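Local coordinates for bacteriohemerythrin (Methylococcus capsulatus, PDB 4XPX), which binds oxygen reversibly at a site containing two iron atoms and may store it or deliver it to oxygen-requiring enzymes, at residues Lys45-Leu50 with Lys92-Gly97. Residues are numbered along the deposited sequence; the frame is centred on the assembly and turned at random.
Sequences KQLDAL and KKFHAG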
ATOM      1  N   LYS A  45      -9.088  13.694  -2.131  1.00  9.27           N
ATOM      2  CA  LYS A  45      -8.212  14.031  -1.001  1.00  9.50           C
ATOM      3  C   LYS A  45      -7.742  12.756  -0.353  1.00  8.56           C
ATOM      4  O   LYS A  45      -6.518  12.632   0.027  1.00  8.99           O
ATOM      5  CB  LYS A  45      -8.914  14.896   0.040  1.00 10.79           C
ATOM      6  CG  LYS A  45      -9.208  16.306  -0.391  1.00 14.76           C
ATOM      7  CD  LYS A  45      -9.790  17.124   0.765  1.00 19.60           C
ATOM      8  CE  LYS A  45     -10.352  18.446   0.222  1.00 26.21           C
ATOM      9  NZ  LYS A  45      -9.348  19.382  -0.364  1.00 36.81           N
ATOM     10  N   GLN A  46      -8.600  11.777  -0.132  1.00  8.34           N
ATOM     11  CA  GLN A  46      -8.243  10.560   0.544  1.00  8.65           C
ATOM     12  C   GLN A  46      -7.371   9.686  -0.376  1.00  8.20           C
ATOM     13  O   GLN A  46      -6.386   9.048   0.116  1.00  8.77           O
ATOM     14  CB  GLN A  46      -9.468   9.811   1.033  1.00  8.53           C
ATOM     15  CG  GLN A  46      -9.118   8.602   1.916  1.00  9.97           C
ATOM     16  CD  GLN A  46      -8.435   8.994   3.197  1.00  9.58           C
ATOM     17  OE1 GLN A  46      -8.677  10.112   3.729  1.00 13.97           O
ATOM     18  NE2 GLN A  46      -7.636   8.101   3.771  1.00 10.79           N
ATOM     19  N   LEU A  47      -7.664   9.672  -1.685  1.00  7.97           N
ATOM     20  CA  LEU A  47      -6.844   8.952  -2.627  1.00  8.32           C
ATOM     21  C   LEU A  47      -5.392   9.478  -2.572  1.00  7.92           C
ATOM     22  O   LEU A  47      -4.411   8.698  -2.508  1.00  8.18           O
ATOM     23  CB  LEU A  47      -7.402   9.170  -4.044  1.00  8.81           C
ATOM     24  CG  LEU A  47      -6.593   8.576  -5.185  1.00  9.98           C
ATOM     25  CD1 LEU A  47      -6.635   7.086  -5.161  1.00 13.15           C
ATOM     26  CD2 LEU A  47      -7.036   9.179  -6.535  1.00 11.85           C
ATOM     27  N   ASP A  48      -5.275  10.786  -2.661  1.00  8.27           N
ATOM     28  CA  ASP A  48      -3.924  11.370  -2.683  1.00  8.74           C
ATOM     29  C   ASP A  48      -3.180  11.104  -1.373  1.00  7.61           C
ATOM     30  O   ASP A  48      -1.992  10.798  -1.396  1.00  8.12           O
ATOM     31  CB  ASP A  48      -3.990  12.841  -2.974  1.00  9.23           C
ATOM     32  CG  ASP A  48      -4.420  13.183  -4.402  1.00 10.73           C
ATOM     33  OD1 ASP A  48      -4.441  12.343  -5.284  1.00 12.31           O
ATOM     34  OD2 ASP A  48      -4.777  14.413  -4.625  1.00 13.81           O
ATOM     35  N   ALA A  49      -3.850  11.214  -0.258  1.00  8.25           N
ATOM     36  CA  ALA A  49      -3.216  10.942   1.041  1.00  8.21           C
ATOM     37  C   ALA A  49      -2.730   9.507   1.123  1.00  7.30           C
ATOM     38  O   ALA A  49      -1.630   9.225   1.601  1.00  7.84           O
ATOM     39  CB  ALA A  49      -4.183  11.279   2.189  1.00  9.37           C
ATOM     40  N   LEU A  50      -3.580   8.572   0.705  1.00  7.79           N
ATOM     41  CA  LEU A  50      -3.233   7.150   0.730  1.00  7.64           C
ATOM     42  C   LEU A  50      -2.001   6.897  -0.147  1.00  7.23           C
ATOM     43  O   LEU A  50      -1.048   6.207   0.284  1.00  7.65           O
ATOM     44  CB  LEU A  50      -4.403   6.326   0.209  1.00  7.77           C
ATOM     45  CG  LEU A  50      -4.063   4.841  -0.053  1.00  7.58           C
ATOM     46  CD1 LEU A  50      -3.708   4.089   1.181  1.00  8.34           C
ATOM     47  CD2 LEU A  50      -5.285   4.196  -0.761  1.00  9.71           C
ATOM     48  N   LYS A  92      -3.425  10.413 -12.319  1.00  9.75           N
ATOM     49  CA  LYS A  92      -3.444  11.277 -13.499  1.00 10.41           C
ATOM     50  C   LYS A  92      -4.848  11.225 -14.083  1.00  9.76           C
ATOM     51  O   LYS A  92      -5.429  12.304 -14.423  1.00 11.60           O
ATOM     52  CB  LYS A  92      -2.398  10.822 -14.488  1.00 13.26           C
ATOM     53  CG  LYS A  92      -0.923  11.249 -13.977  1.00 17.56           C
ATOM     54  CD  LYS A  92       0.155  10.494 -14.777  1.00 23.12           C
ATOM     55  CE  LYS A  92       1.412  10.560 -14.010  1.00 16.41           C
ATOM     56  NZ  LYS A  92       2.393   9.626 -14.814  1.00 22.33           N
ATOM     57  N   LYS A  93      -5.392  10.089 -14.300  1.00 10.56           N
ATOM     58  CA  LYS A  93      -6.714   9.975 -14.931  1.00 10.76           C
ATOM     59  C   LYS A  93      -7.800  10.510 -14.025  1.00  9.66           C
ATOM     60  O   LYS A  93      -8.713  11.261 -14.535  1.00 10.87           O
ATOM     61  CB  LYS A  93      -7.023   8.546 -15.374  1.00 12.42           C
ATOM     62  CG  LYS A  93      -6.151   8.095 -16.476  1.00 16.17           C
ATOM     63  CD  LYS A  93      -6.240   6.599 -16.588  1.00 23.78           C
ATOM     64  CE  LYS A  93      -5.774   5.972 -17.898  1.00 29.89           C
ATOM     65  NZ  LYS A  93      -4.429   6.451 -18.336  1.00 32.24           N
ATOM     66  N   PHE A  94      -7.757  10.262 -12.722  1.00  9.04           N
ATOM     67  CA  PHE A  94      -8.773  10.749 -11.821  1.00  9.06           C
ATOM     68  C   PHE A  94      -8.747  12.303 -11.796  1.00  8.57           C
ATOM     69  O   PHE A  94      -9.800  12.951 -11.899  1.00  9.33           O
ATOM     70  CB  PHE A  94      -8.536  10.183 -10.419  1.00  9.56           C
ATOM     71  CG  PHE A  94      -9.474  10.780  -9.414  1.00  9.76           C
ATOM     72  CD1 PHE A  94     -10.761  10.310  -9.249  1.00 11.12           C
ATOM     73  CD2 PHE A  94      -9.088  11.861  -8.649  1.00 11.40           C
ATOM     74  CE1 PHE A  94     -11.581  10.873  -8.332  1.00 11.70           C
ATOM     75  CE2 PHE A  94      -9.928  12.478  -7.744  1.00 11.90           C
ATOM     76  CZ  PHE A  94     -11.211  11.924  -7.594  1.00 11.36           C
ATOM     77  N   HIS A  95      -7.551  12.866 -11.651  1.00  8.85           N
ATOM     78  CA  HIS A  95      -7.436  14.292 -11.566  1.00  9.19           C
ATOM     79  C   HIS A  95      -7.652  14.969 -12.883  1.00 10.38           C
ATOM     80  O   HIS A  95      -7.962  16.226 -12.875  1.00 14.87           O
ATOM     81  CB  HIS A  95      -6.154  14.738 -10.893  1.00 10.01           C
ATOM     82  CG  HIS A  95      -6.088  14.372  -9.440  1.00 10.58           C
ATOM     83  ND1 HIS A  95      -6.986  14.863  -8.515  1.00 12.75           N
ATOM     84  CD2 HIS A  95      -5.194  13.587  -8.747  1.00 12.32           C
ATOM     85  CE1 HIS A  95      -6.630  14.368  -7.299  1.00 12.85           C
ATOM     86  NE2 HIS A  95      -5.559  13.599  -7.420  1.00 13.06           N
ATOM     87  N   ALA A  96      -7.703  14.287 -13.963  1.00  9.28           N
ATOM     88  CA  ALA A  96      -8.112  14.817 -15.292  1.00  9.80           C
ATOM     89  C   ALA A  96      -9.574  14.657 -15.505  1.00 10.11           C
ATOM     90  O   ALA A  96     -10.104  15.125 -16.533  1.00 11.22           O
ATOM     91  CB  ALA A  96      -7.340  14.158 -16.385  1.00 10.61           C
ATOM     92  N   GLY A  97     -10.317  14.003 -14.601  1.00 10.48           N
ATOM     93  CA  GLY A  97     -11.726  13.736 -14.826  1.00 11.86           C
ATOM     94  C   GLY A  97     -11.972  12.623 -15.774  1.00 11.33           C
ATOM     95  O   GLY A  97     -13.171  12.451 -16.205  1.00 14.61           O
TER
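D48 OD1 accepts two hydrogen bonds, one from NE2 of H95 across the contact and one from the side-chain amide of Q91, a turn earlier on the helix of H95. The histidine bond is short, 2.7 Å from H95 NE2 to D48 OD1, and nearly straight at 174°; it enters through the syn lone pair of OD1 and lies in the plane of the imidazole, while the carboxylate is turned 46° from that ring. With CG anti to the carbonyl carbon (chi1 -67°), H95 presents its NE2 edge to D48, and F94 CD2 covers one imidazole face near the rim. An asparagine in place of D48 would probably weaken the grip on H95, since the carboxylate charge that suits an imidazole N-H donor would be lost. Beside this polar pair, on the buried side, L47 CD2 packs obliquely against F94, 4.0 Å from F94 CD2; both residues are apolar, as befits an interior position. V101 from the following loop touches both, and R40 makes a cation-pi contact with F94. The contact joins helix 40-67 to the C-terminal end of helix 73-95, at the end of the hemerythrin four-helix bundle remote from the two irons, with helix 15-34 against other residues of 45-50.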